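Long-range contacts in pyruvate kinase 1 (Trypanosoma brucei brucei, PDB 4KCT), which catalyses the final step of glycolysis, phosphoryl transfer from phosphoenolpyruvate to ADP to give pyruvate and ATP, and also decarboxylates oxaloacetate: residues E14-H19 against I350-Q355; Q33-L38 against I65-A70; T92-D97 against L172-G177; G205-F210 against R425-R430. All coordinates share one frame; numbering follows the deposited sequence. Where two conformers were deposited one is given.

Contact 1: residues E14-H19 against I350-Q355; sequences EPVAKH and ICVEAQ
Val16 and Val352 meet where the loop leading to the first barrel strand runs along helix 340-356, the last helix of the TIM barrel. Their side chains cross at about a right angle, and CG2 of Val16 comes 3.6 Å from CG1 of Val352. That same Val352 methyl lies 3.5 Å from the carbonyl oxygen of Ala17, so one helix residue packs against two successive loop residues.

The packing continues at Glu353, an end covered by the second subunit. The Glu353 chain starts away from the loop and bends at chi2 (-72°), which brings OE1 to 3.2 Å from CG1 of Val16. This is a contact with a methyl group; the main partner of OE1 is Lys274 of the second subunit, in a salt bridge, and Val16 also packs on that lysine. The solvent side belongs to Glu14, Pro15 and Lys18, exposed residues whose side chains do not reach the helix. Overall the interface is a surface one, with 261 Å² buried between the two segments.

Ala17 N bonds to Ser356 OG, one residue further along the helix. The amide of Gln355 passes Ala17 CB and binds two backbone groups of the loop: OE1 accepts from Ala21 N, and NE2 donates to the carbonyl oxygen of His19 over 2.9 Å, in a nearly straight bond (168°) lying close to the Gln355 amide plane.

Contact 2: residues Q33-L38 against I65-A70; sequences QSVEAL and INNVRA
Val35 sets its CG2 methyl against the side-chain amide of Asn67, 3.6 Å from the amide carbon CG, the two side chains crossing at about a right angle. With CG2 anti to the carbonyl carbon of Val35, this branch is the one that faces the partner helix, and it also reaches Ala70 CB more distantly, at 4.3 Å. The methyl lies against CG and OD1 of Asn67 alike, while the amide nitrogen is used differently: ND2 donates to the carbonyl oxygen of Gln33 at 2.8 Å. The N-H points almost straight at that oxygen (169°), which lies close to the Asn67 amide plane, although the donor is tilted 32° from the plane of the Gln33 carbonyl. This bond fixes the rotation of the amide.

The two helices are the first and second of the TIM barrel, 35-44 and 58-75, adjacent on the outside of the strand cylinder and joined in the chain through strand 46-52. Asn67 thus ties the second helix to the turn that opens the first. Ser34 holds the N-cap of that first helix, its OG accepting from Ala37 N at 3.0 Å. Gln33 is linked to helix 58-75 a second time, through NE2 to Thr64 OG1.

Leu38 packs on both Asn67 and Val68. Its CD1 lies 3.5 Å from Asn67 CB and also meets the side chain of Val68, CD1 to CG2 being 3.8 Å. Val68 in turn packs on Ala49 of strand 46-52, and Leu38 also touches Ala71.

Contact 3: residues T92-D97 against L172-G177; sequences TGLFKD and LTDRRG
Leu172 packs against the Phe95 ring: its CB sits 4.3 Å from the ring centroid in an off-centre CH-pi contact, and its CD1 approaches CZ obliquely. Thr173 follows with its backbone, the carbonyl oxygen lying at the ring edge 3.3 Å from CE2.

Asp174 turns its carboxylate back to the other segment. OD1 accepts from Phe95 N at 2.8 Å, met from above the carboxylate plane (37° out of it), while OD2 reaches Phe95 O through a bridging water. The two carboxylate oxygens thus hold both backbone polar groups of Phe95. Leu94 CB lies against the same group.

Arg175 takes positive phi (52°), and its N donates to Gly93 O at 2.9 Å. That oxygen also accepts from Thr92 OG1. The long side chain lays one guanidinium face over Leu94 CD2, with NH1 joined by a second water to Thr92 O and by a salt bridge to Glu117.

Arg176 closes a two-way exchange with Thr92: its O accepts from Thr92 N at 2.9 Å, and its N donates to Thr92 OG1. Its own guanidinium folds back, NE and NH1 together gripping the single atom Asp174 O side-on.

Beyond Arg176 the chain runs on into strand 177-179, which pairs antiparallel with strand 90-91. This is the small beta domain that pyruvate kinases insert between the third strand and third helix of the barrel; Phe95 and Leu172 extend its packing to Phe125, to Val144 and to strand 99-102, which pairs antiparallel with strand 170-173.

Contact 4: residues G205-F210 against R425-R430; sequences GVDMIF and RLQTCR
Asp207 OD1 receives two donors from the helix opposite, Arg430 NE at 2.7 Å and Gln427 NE2 at 3.2 Å. They use different sides of the oxygen: the arginine comes on the syn side and the glutamine on the anti side, and they lie off opposite faces of the carboxylate plane. Both bonds are nearly straight (171° and 167°), and the oxygen lies close to the guanidinium plane and to the amide plane of its donors. The arginine bond is a salt bridge made at the edge of the guanidinium group; the bend of its chain at chi3 (-66°) turns NE toward Asp207 OD1 while Arg430 CB packs 3.6 Å from Asp207 CG.

This is a junction of two domains. Asp207 stands just before strand 208-211, the fourth of the TIM barrel, and helix 426-431 belongs to the alpha/beta domain, where fructose 2,6-bisphosphate is bound about 12 Å from the Gln427 side chain.

Further out, Gln427 NE2 gives its other hydrogen to a water 2.9 Å away, which in turn donates to Val206 O. On the barrel side Asp207 is positioned by Ile81 of strand 80-84, whose N donates to OD2. Gln431 NE2 adds a tie from the alpha/beta domain, donating to Asp207 O. The loop starts at Gly205, which ends helix 192-204 in a Schellman motif.

Contacts 1 and 2 both concern helices on the outside of the TIM barrel, but contact 1 is a surface contact joining a loop to helix 340-356, whereas contact 2 joins two neighbouring helices; contacts 2, 3 and 4 are all partly buried. Contacts 1 and 2 each add one amide-to-carbonyl bond to apolar packing. Contact 3 lies in the inserted beta domain, its centre 49 Å from that of contact 1; it combines backbone and side-chain hydrogen bonds, two bridging waters and Phe95-Leu172 packing, and buries the most area, 471 Å². Contact 4 crosses domains, buries the least, 207 Å², and is the one with a salt bridge across its segments. Contacts 2 and 4 meet directly, Arg69 NH2 lying 3.1 Å from Gly205 O.

Contact 1: residues E14-H19 against I350-Q355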
loop_
_atom_site.group_PDB
_atom_site.type_symbol
_atom_site.label_atom_id
_atom_site.label_comp_id
_atom_site.label_asym_id
_atom_site.label_seq_id
_atom_site.Cartn_x
_atom_site.Cartn_y
_atom_site.Cartn_z
ATOM N N GLU A 14 -24.382 -11.780 10.992
ATOM C CA GLU A 14 -23.412 -12.826 11.392
ATOM C C GLU A 14 -23.240 -12.855 12.906
ATOM O O GLU A 14 -23.379 -11.823 13.558
ATOM C CB GLU A 14 -22.043 -12.570 10.742
ATOM C CG GLU A 14 -22.085 -12.392 9.234
ATOM C CD GLU A 14 -22.245 -13.706 8.493
ATOM O OE1 GLU A 14 -23.375 -14.003 8.029
ATOM O OE2 GLU A 14 -21.245 -14.445 8.380
ATOM N N PRO A 15 -22.778 -14.002 13.451
ATOM C CA PRO A 15 -22.541 -14.086 14.901
ATOM C C PRO A 15 -21.365 -13.192 15.311
ATOM O O PRO A 15 -20.439 -12.995 14.522
ATOM C CB PRO A 15 -22.179 -15.565 15.107
ATOM C CG PRO A 15 -22.868 -16.271 13.965
ATOM C CD PRO A 15 -22.718 -15.330 12.803
ATOM N N VAL A 16 -21.466 -12.566 16.476
ATOM C CA VAL A 16 -20.407 -11.688 16.962
ATOM C C VAL A 16 -19.365 -12.487 17.720
ATOM O O VAL A 16 -19.584 -13.671 18.027
ATOM C CB VAL A 16 -20.977 -10.538 17.838
ATOM C CG1 VAL A 16 -21.901 -9.670 16.998
ATOM C CG2 VAL A 16 -21.710 -11.089 19.057
ATOM N N ALA A 17 -18.192 -11.884 17.933
ATOM C CA ALA A 17 -17.139 -12.500 18.744
ATOM C C ALA A 17 -17.713 -13.068 20.049
ATOM O O ALA A 17 -18.522 -12.414 20.712
ATOM C CB ALA A 17 -16.041 -11.469 19.056
ATOM N N LYS A 18 -17.188 -14.217 20.480
ATOM C CA LYS A 18 -17.620 -14.824 21.743
ATOM C C LYS A 18 -16.915 -14.205 22.950
ATOM O O LYS A 18 -17.435 -14.232 24.049
ATOM C CB LYS A 18 -17.367 -16.329 21.729
ATOM C CG LYS A 18 -18.247 -17.095 20.756
ATOM C CD LYS A 18 -17.942 -18.585 20.793
ATOM C CE LYS A 18 -16.634 -18.900 20.092
ATOM N NZ LYS A 18 -16.428 -20.368 19.966
ATOM N N HIS A 19 -15.698 -13.693 22.760
ATOM C CA HIS A 19 -14.907 -13.221 23.899
ATOM C C HIS A 19 -14.588 -11.757 23.769
ATOM O O HIS A 19 -13.878 -11.347 22.861
ATOM C CB HIS A 19 -13.626 -14.042 24.033
ATOM C CG HIS A 19 -13.866 -15.532 23.978
ATOM N ND1 HIS A 19 -14.664 -16.173 24.879
ATOM C CD2 HIS A 19 -13.494 -16.494 23.022
ATOM C CE1 HIS A 19 -14.783 -17.481 24.518
ATOM N NE2 HIS A 19 -14.090 -17.669 23.376
ATOM N N ILE A 350 -22.081 -3.455 23.020
ATOM C CA ILE A 350 -21.570 -2.512 22.015
ATOM C C ILE A 350 -20.073 -2.772 21.738
ATOM O O ILE A 350 -19.642 -2.756 20.566
ATOM C CB ILE A 350 -21.787 -1.028 22.431
ATOM C CG1 ILE A 350 -23.281 -0.700 22.633
ATOM C CG2 ILE A 350 -21.180 -0.065 21.412
ATOM C CD1 ILE A 350 -23.463 0.540 23.541
ATOM N N CYS A 351 -19.272 -2.915 22.800
ATOM C CA CYS A 351 -17.854 -3.255 22.635
ATOM C C CYS A 351 -17.684 -4.469 21.743
ATOM O O CYS A 351 -16.876 -4.469 20.823
ATOM C CB CYS A 351 -17.224 -3.571 23.988
ATOM S SG CYS A 351 -16.913 -2.073 24.932
ATOM N N VAL A 352 -18.447 -5.515 22.027
ATOM C CA VAL A 352 -18.369 -6.744 21.216
ATOM C C VAL A 352 -18.729 -6.550 19.742
ATOM O O VAL A 352 -18.043 -7.101 18.849
ATOM C CB VAL A 352 -19.174 -7.899 21.850
ATOM C CG1 VAL A 352 -19.384 -9.027 20.836
ATOM C CG2 VAL A 352 -18.445 -8.416 23.088
ATOM N N GLU A 353 -19.786 -5.769 19.461
ATOM C CA GLU A 353 -20.139 -5.471 18.070
ATOM C C GLU A 353 -18.994 -4.716 17.370
ATOM O O GLU A 353 -18.654 -5.023 16.230
ATOM C CB GLU A 353 -21.426 -4.631 17.970
ATOM C CG GLU A 353 -22.692 -5.383 18.290
ATOM C CD GLU A 353 -23.088 -6.377 17.213
ATOM O OE1 GLU A 353 -23.950 -7.227 17.498
ATOM O OE2 GLU A 353 -22.640 -6.227 16.057
ATOM N N ALA A 354 -18.470 -3.682 18.028
ATOM C CA ALA A 354 -17.366 -2.885 17.462
ATOM C C ALA A 354 -16.119 -3.749 17.203
ATOM O O ALA A 354 -15.563 -3.726 16.129
ATOM C CB ALA A 354 -17.003 -1.736 18.404
ATOM N N GLN A 355 -15.743 -4.547 18.194
ATOM C CA GLN A 355 -14.687 -5.564 18.052
ATOM C C GLN A 355 -14.911 -6.488 16.846
ATOM O O GLN A 355 -14.015 -6.657 16.012
ATOM C CB GLN A 355 -14.621 -6.392 19.349
ATOM C CG GLN A 355 -13.729 -7.632 19.297
ATOM C CD GLN A 355 -13.825 -8.438 20.577
ATOM O OE1 GLN A 355 -14.283 -7.932 21.611
ATOM N NE2 GLN A 355 -13.387 -9.695 20.524
#

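Contact 2: residues Q33-L38 against I65-A70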
loop_
_atom_site.group_PDB
_atom_site.type_symbol
_atom_site.label_atom_id
_atom_site.label_comp_id
_atom_site.label_asym_id
_atom_site.label_seq_id
_atom_site.Cartn_x
_atom_site.Cartn_y
_atom_site.Cartn_z
ATOM N N GLN A 33 -22.511 0.523 45.616
ATOM C CA GLN A 33 -21.482 0.246 46.623
ATOM C C GLN A 33 -21.644 -1.082 47.386
ATOM O O GLN A 33 -20.684 -1.590 47.973
ATOM C CB GLN A 33 -21.308 1.411 47.604
ATOM C CG GLN A 33 -19.994 1.328 48.382
ATOM C CD GLN A 33 -19.883 2.400 49.453
ATOM O OE1 GLN A 33 -20.824 2.627 50.211
ATOM N NE2 GLN A 33 -18.781 3.121 49.454
ATOM N N SER A 34 -22.864 -1.590 47.468
ATOM C CA SER A 34 -23.108 -2.773 48.277
ATOM C C SER A 34 -22.418 -3.992 47.651
ATOM O O SER A 34 -22.184 -4.038 46.434
ATOM C CB SER A 34 -24.614 -3.029 48.436
ATOM O OG SER A 34 -25.177 -3.497 47.219
ATOM N N VAL A 35 -22.093 -4.981 48.473
ATOM C CA VAL A 35 -21.461 -6.181 47.948
ATOM C C VAL A 35 -22.346 -6.836 46.876
ATOM O O VAL A 35 -21.851 -7.309 45.849
ATOM C CB VAL A 35 -21.143 -7.181 49.072
ATOM C CG1 VAL A 35 -20.680 -8.510 48.503
ATOM C CG2 VAL A 35 -20.097 -6.582 50.014
ATOM N N GLU A 36 -23.650 -6.872 47.114
ATOM C CA GLU A 36 -24.522 -7.476 46.143
ATOM C C GLU A 36 -24.559 -6.666 44.837
ATOM O O GLU A 36 -24.519 -7.250 43.751
ATOM C CB GLU A 36 -25.919 -7.705 46.708
ATOM C CG GLU A 36 -26.509 -9.062 46.344
ATOM C CD GLU A 36 -25.690 -10.235 46.872
ATOM O OE1 GLU A 36 -25.484 -11.209 46.116
ATOM O OE2 GLU A 36 -25.272 -10.202 48.048
ATOM N N ALA A 37 -24.565 -5.338 44.934
ATOM C CA ALA A 37 -24.569 -4.523 43.728
ATOM C C ALA A 37 -23.274 -4.744 42.962
ATOM O O ALA A 37 -23.270 -4.760 41.726
ATOM C CB ALA A 37 -24.751 -3.036 44.052
ATOM N N LEU A 38 -22.164 -4.837 43.689
ATOM C CA LEU A 38 -20.866 -5.007 43.046
ATOM C C LEU A 38 -20.762 -6.349 42.343
ATOM O O LEU A 38 -20.171 -6.449 41.281
ATOM C CB LEU A 38 -19.724 -4.835 44.052
ATOM C CG LEU A 38 -19.493 -3.372 44.492
ATOM C CD1 LEU A 38 -18.639 -3.282 45.756
ATOM C CD2 LEU A 38 -18.909 -2.528 43.363
ATOM N N ILE A 65 -13.622 -0.228 48.796
ATOM C CA ILE A 65 -12.509 -1.146 48.734
ATOM C C ILE A 65 -12.866 -2.502 49.348
ATOM O O ILE A 65 -12.705 -3.569 48.693
ATOM C CB ILE A 65 -11.256 -0.557 49.411
ATOM C CG1 ILE A 65 -10.678 0.556 48.532
ATOM C CG2 ILE A 65 -10.198 -1.659 49.648
ATOM C CD1 ILE A 65 -9.595 1.361 49.213
ATOM N N ASN A 66 -13.407 -2.481 50.568
ATOM C CA ASN A 66 -13.737 -3.733 51.243
ATOM C C ASN A 66 -14.799 -4.512 50.494
ATOM O O ASN A 66 -14.732 -5.756 50.395
ATOM C CB ASN A 66 -14.196 -3.478 52.690
ATOM C CG ASN A 66 -13.084 -2.921 53.561
ATOM O OD1 ASN A 66 -11.914 -2.937 53.179
ATOM N ND2 ASN A 66 -13.455 -2.354 54.694
ATOM N N ASN A 67 -15.818 -3.804 50.023
ATOM C CA ASN A 67 -16.920 -4.458 49.337
ATOM C C ASN A 67 -16.499 -5.030 47.983
ATOM O O ASN A 67 -16.975 -6.106 47.582
ATOM C CB ASN A 67 -18.138 -3.514 49.198
ATOM C CG ASN A 67 -18.840 -3.277 50.531
ATOM O OD1 ASN A 67 -18.405 -3.787 51.532
ATOM N ND2 ASN A 67 -19.873 -2.439 50.545
ATOM N N VAL A 68 -15.624 -4.309 47.274
ATOM C CA VAL A 68 -15.134 -4.776 45.958
ATOM C C VAL A 68 -14.352 -6.073 46.157
ATOM O O VAL A 68 -14.606 -7.074 45.483
ATOM C CB VAL A 68 -14.212 -3.740 45.266
ATOM C CG1 VAL A 68 -13.434 -4.397 44.119
ATOM C CG2 VAL A 68 -15.023 -2.558 44.733
ATOM N N ARG A 69 -13.494 -6.101 47.177
ATOM C CA ARG A 69 -12.718 -7.307 47.458
ATOM C C ARG A 69 -13.572 -8.507 47.906
ATOM O O ARG A 69 -13.377 -9.627 47.430
ATOM C CB ARG A 69 -11.604 -7.006 48.455
ATOM C CG ARG A 69 -10.511 -6.171 47.823
ATOM C CD ARG A 69 -9.570 -5.578 48.846
ATOM N NE ARG A 69 -8.509 -4.858 48.162
ATOM C CZ ARG A 69 -7.644 -4.053 48.764
ATOM N NH1 ARG A 69 -7.742 -3.836 50.074
ATOM N NH2 ARG A 69 -6.729 -3.404 48.041
ATOM N N ALA A 70 -14.577 -8.248 48.729
ATOM C CA ALA A 70 -15.512 -9.315 49.137
ATOM C C ALA A 70 -16.340 -9.845 47.944
ATOM O O ALA A 70 -16.512 -11.047 47.784
ATOM C CB ALA A 70 -16.425 -8.818 50.232
#

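Contact 3: residues T92-D97 against L172-G177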
loop_
_atom_site.group_PDB
_atom_site.type_symbol
_atom_site.label_atom_id
_atom_site.label_comp_id
_atom_site.label_asym_id
_atom_site.label_seq_id
_atom_site.Cartn_x
_atom_site.Cartn_y
_atom_site.Cartn_z
ATOM N N THR A 92 -13.752 30.548 42.108
ATOM C CA THR A 92 -14.111 31.892 42.551
ATOM C C THR A 92 -14.015 31.958 44.065
ATOM O O THR A 92 -14.003 30.918 44.740
ATOM C CB THR A 92 -15.561 32.270 42.130
ATOM O OG1 THR A 92 -16.503 31.532 42.922
ATOM C CG2 THR A 92 -15.811 31.959 40.641
ATOM N N GLY A 93 -14.085 33.173 44.602
ATOM C CA GLY A 93 -14.427 33.377 46.005
ATOM C C GLY A 93 -15.913 33.202 46.293
ATOM O O GLY A 93 -16.639 32.549 45.525
ATOM N N LEU A 94 -16.334 33.671 47.462
ATOM C CA LEU A 94 -17.758 33.724 47.808
ATOM C C LEU A 94 -18.381 35.010 47.291
ATOM O O LEU A 94 -17.671 35.950 46.886
ATOM C CB LEU A 94 -17.956 33.634 49.342
ATOM C CG LEU A 94 -16.974 32.759 50.129
ATOM C CD1 LEU A 94 -17.154 32.924 51.641
ATOM C CD2 LEU A 94 -17.127 31.304 49.729
ATOM N N PHE A 95 -19.707 35.071 47.372
ATOM C CA PHE A 95 -20.475 36.209 46.936
ATOM C C PHE A 95 -21.335 36.694 48.100
ATOM O O PHE A 95 -21.789 35.892 48.909
ATOM C CB PHE A 95 -21.370 35.801 45.766
ATOM C CG PHE A 95 -20.597 35.445 44.519
ATOM C CD1 PHE A 95 -20.172 36.442 43.645
ATOM C CD2 PHE A 95 -20.182 34.144 44.298
ATOM C CE1 PHE A 95 -19.380 36.141 42.553
ATOM C CE2 PHE A 95 -19.365 33.830 43.214
ATOM C CZ PHE A 95 -18.968 34.833 42.338
ATOM N N LYS A 96 -21.551 37.999 48.186
ATOM C CA LYS A 96 -22.572 38.535 49.111
ATOM C C LYS A 96 -23.909 37.811 48.964
ATOM O O LYS A 96 -24.317 37.445 47.854
ATOM C CB LYS A 96 -22.773 40.026 48.892
ATOM C CG LYS A 96 -21.514 40.840 49.117
ATOM C CD LYS A 96 -21.850 42.298 49.365
ATOM C CE LYS A 96 -20.593 43.136 49.417
ATOM N NZ LYS A 96 -20.931 44.580 49.423
ATOM N N ASP A 97 -24.570 37.568 50.092
ATOM C CA ASP A 97 -25.848 36.848 50.097
ATOM C C ASP A 97 -25.721 35.476 49.486
ATOM O O ASP A 97 -26.712 34.790 49.314
ATOM C CB ASP A 97 -26.933 37.628 49.345
ATOM C CG ASP A 97 -27.084 39.042 49.854
ATOM O OD1 ASP A 97 -27.165 39.229 51.090
ATOM O OD2 ASP A 97 -27.053 39.970 49.028
ATOM N N LEU A 172 -24.258 32.865 39.780
ATOM C CA LEU A 172 -23.144 32.238 40.476
ATOM C C LEU A 172 -23.485 32.070 41.951
ATOM O O LEU A 172 -23.992 32.987 42.572
ATOM C CB LEU A 172 -21.868 33.084 40.326
ATOM C CG LEU A 172 -21.201 33.055 38.957
ATOM C CD1 LEU A 172 -19.872 33.811 39.014
ATOM C CD2 LEU A 172 -20.989 31.613 38.507
ATOM N N THR A 173 -23.145 30.917 42.514
ATOM C CA THR A 173 -23.081 30.753 43.970
ATOM C C THR A 173 -21.604 30.676 44.435
ATOM O O THR A 173 -20.678 30.833 43.624
ATOM C CB THR A 173 -23.845 29.491 44.420
ATOM O OG1 THR A 173 -23.337 28.359 43.709
ATOM C CG2 THR A 173 -25.360 29.629 44.115
ATOM N N ASP A 174 -21.391 30.430 45.728
ATOM C CA ASP A 174 -20.046 30.498 46.310
ATOM C C ASP A 174 -19.079 29.481 45.661
ATOM O O ASP A 174 -19.427 28.317 45.464
ATOM C CB ASP A 174 -20.108 30.263 47.822
ATOM C CG ASP A 174 -20.627 31.488 48.603
ATOM O OD1 ASP A 174 -20.858 32.561 47.986
ATOM O OD2 ASP A 174 -20.770 31.372 49.852
ATOM N N ARG A 175 -17.844 29.913 45.416
ATOM C CA ARG A 175 -16.736 29.000 45.041
ATOM C C ARG A 175 -17.072 28.067 43.868
ATOM O O ARG A 175 -16.845 26.863 43.964
ATOM C CB ARG A 175 -16.289 28.156 46.246
ATOM C CG ARG A 175 -15.777 28.966 47.421
ATOM C CD ARG A 175 -14.462 28.423 47.959
ATOM N NE ARG A 175 -14.277 28.805 49.359
ATOM C CZ ARG A 175 -13.585 29.868 49.779
ATOM N NH1 ARG A 175 -12.895 30.618 48.919
ATOM N NH2 ARG A 175 -13.540 30.152 51.071
ATOM N N ARG A 176 -17.440 28.646 42.730
ATOM C CA ARG A 176 -17.645 27.879 41.502
ATOM C C ARG A 176 -16.312 27.648 40.784
ATOM O O ARG A 176 -15.353 28.414 40.969
ATOM C CB ARG A 176 -18.607 28.616 40.573
ATOM C CG ARG A 176 -19.977 28.900 41.183
ATOM C CD ARG A 176 -20.716 27.608 41.444
ATOM N NE ARG A 176 -20.347 27.067 42.738
ATOM C CZ ARG A 176 -20.560 25.815 43.107
ATOM N NH1 ARG A 176 -20.116 25.393 44.282
ATOM N NH2 ARG A 176 -21.219 24.985 42.306
ATOM N N GLY A 177 -16.217 26.522 40.075
ATOM C CA GLY A 177 -15.019 26.188 39.286
ATOM C C GLY A 177 -14.703 27.209 38.199
ATOM O O GLY A 177 -15.610 27.739 37.537
HETATM O O HOH W 1 -11.984 29.934 46.442
HETATM O O HOH W 2 -21.261 34.029 50.767
#

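Contact 4: residues G205-F210 against R425-R430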
loop_
_atom_site.group_PDB
_atom_site.type_symbol
_atom_site.label_atom_id
_atom_site.label_comp_id
_atom_site.label_asym_id
_atom_site.label_seq_id
_atom_site.Cartn_x
_atom_site.Cartn_y
_atom_site.Cartn_z
ATOM N N GLY A 205 -3.665 -0.566 49.334
ATOM C CA GLY A 205 -3.251 -1.459 48.259
ATOM C C GLY A 205 -4.060 -1.285 46.963
ATOM O O GLY A 205 -4.400 -2.277 46.306
ATOM N N VAL A 206 -4.304 -0.045 46.541
ATOM C CA VAL A 206 -4.997 0.164 45.239
ATOM C C VAL A 206 -4.058 -0.201 44.095
ATOM O O VAL A 206 -2.848 -0.209 44.254
ATOM C CB VAL A 206 -5.555 1.605 45.047
ATOM C CG1 VAL A 206 -6.484 1.988 46.212
ATOM C CG2 VAL A 206 -4.427 2.615 44.906
ATOM N N ASP A 207 -4.631 -0.550 42.951
ATOM C CA ASP A 207 -3.847 -1.039 41.828
ATOM C C ASP A 207 -3.357 0.074 40.895
ATOM O O ASP A 207 -2.369 -0.104 40.166
ATOM C CB ASP A 207 -4.668 -2.068 41.059
ATOM C CG ASP A 207 -5.175 -3.180 41.968
ATOM O OD1 ASP A 207 -4.311 -3.854 42.573
ATOM O OD2 ASP A 207 -6.416 -3.256 42.228
ATOM N N MET A 208 -4.106 1.170 40.826
ATOM C CA MET A 208 -3.745 2.253 39.925
ATOM C C MET A 208 -4.308 3.570 40.411
ATOM O O MET A 208 -5.348 3.611 41.087
ATOM C CB MET A 208 -4.264 1.943 38.491
ATOM C CG MET A 208 -5.780 1.764 38.426
ATOM S SD MET A 208 -6.352 0.959 36.893
ATOM C CE MET A 208 -5.816 -0.758 37.182
ATOM N N ILE A 209 -3.639 4.652 40.034
ATOM C CA ILE A 209 -4.130 5.996 40.256
ATOM C C ILE A 209 -4.528 6.585 38.905
ATOM O O ILE A 209 -3.769 6.485 37.946
ATOM C CB ILE A 209 -3.000 6.895 40.801
ATOM C CG1 ILE A 209 -2.311 6.230 42.008
ATOM C CG2 ILE A 209 -3.537 8.295 41.136
ATOM C CD1 ILE A 209 -3.251 5.937 43.178
ATOM N N PHE A 210 -5.716 7.169 38.825
ATOM C CA PHE A 210 -6.072 8.020 37.713
ATOM C C PHE A 210 -5.782 9.454 38.149
ATOM O O PHE A 210 -6.524 10.017 38.960
ATOM C CB PHE A 210 -7.579 7.897 37.387
ATOM C CG PHE A 210 -8.024 6.511 36.971
ATOM C CD1 PHE A 210 -7.108 5.539 36.584
ATOM C CD2 PHE A 210 -9.382 6.215 36.900
ATOM C CE1 PHE A 210 -7.537 4.282 36.159
ATOM C CE2 PHE A 210 -9.819 4.985 36.420
ATOM C CZ PHE A 210 -8.898 4.011 36.070
ATOM N N ARG A 425 1.787 -12.841 40.389
ATOM C CA ARG A 425 1.371 -11.748 41.269
ATOM C C ARG A 425 -0.104 -11.413 41.132
ATOM O O ARG A 425 -0.576 -11.076 40.047
ATOM C CB ARG A 425 2.194 -10.495 41.005
ATOM C CG ARG A 425 3.661 -10.638 41.339
ATOM C CD ARG A 425 4.413 -9.353 41.044
ATOM N NE ARG A 425 5.776 -9.660 40.636
ATOM C CZ ARG A 425 6.604 -8.801 40.049
ATOM N NH1 ARG A 425 6.252 -7.526 39.875
ATOM N NH2 ARG A 425 7.796 -9.215 39.659
ATOM N N LEU A 426 -0.825 -11.439 42.251
ATOM C CA LEU A 426 -2.232 -11.042 42.237
ATOM C C LEU A 426 -2.427 -9.600 41.781
ATOM O O LEU A 426 -3.387 -9.284 41.085
ATOM C CB LEU A 426 -2.864 -11.244 43.618
ATOM C CG LEU A 426 -3.046 -12.722 44.017
ATOM C CD1 LEU A 426 -3.312 -12.843 45.523
ATOM C CD2 LEU A 426 -4.192 -13.328 43.214
ATOM N N GLN A 427 -1.516 -8.714 42.158
ATOM C CA GLN A 427 -1.670 -7.346 41.711
ATOM C C GLN A 427 -1.530 -7.243 40.188
ATOM O O GLN A 427 -2.146 -6.379 39.562
ATOM C CB GLN A 427 -0.675 -6.424 42.376
ATOM C CG GLN A 427 -0.848 -4.983 41.912
ATOM C CD GLN A 427 -0.398 -3.974 42.951
ATOM O OE1 GLN A 427 0.784 -3.762 43.131
ATOM N NE2 GLN A 427 -1.353 -3.311 43.600
ATOM N N THR A 428 -0.710 -8.115 39.588
ATOM C CA THR A 428 -0.615 -8.124 38.134
ATOM C C THR A 428 -1.909 -8.548 37.455
ATOM O O THR A 428 -2.335 -7.908 36.483
ATOM C CB THR A 428 0.592 -8.935 37.637
ATOM O OG1 THR A 428 1.792 -8.253 38.041
ATOM C CG2 THR A 428 0.578 -9.048 36.091
ATOM N N CYS A 429 -2.600 -9.546 38.026
ATOM C CA CYS A 429 -3.956 -9.906 37.560
ATOM C C CYS A 429 -4.871 -8.699 37.567
ATOM O O CYS A 429 -5.614 -8.466 36.614
ATOM C CB CYS A 429 -4.575 -11.004 38.449
ATOM S SG CYS A 429 -3.670 -12.555 38.466
ATOM N N ARG A 430 -4.804 -7.909 38.643
ATOM C CA ARG A 430 -5.725 -6.796 38.786
ATOM C C ARG A 430 -5.353 -5.681 37.820
ATOM O O ARG A 430 -6.237 -4.992 37.252
ATOM C CB ARG A 430 -5.729 -6.284 40.231
ATOM C CG ARG A 430 -6.358 -7.269 41.211
ATOM C CD ARG A 430 -6.555 -6.645 42.596
ATOM N NE ARG A 430 -5.276 -6.324 43.249
ATOM C CZ ARG A 430 -4.608 -7.158 44.034
ATOM N NH1 ARG A 430 -5.037 -8.407 44.208
ATOM N NH2 ARG A 430 -3.538 -6.735 44.696
HETATM O O HOH W 3 -0.920 -1.454 45.831
#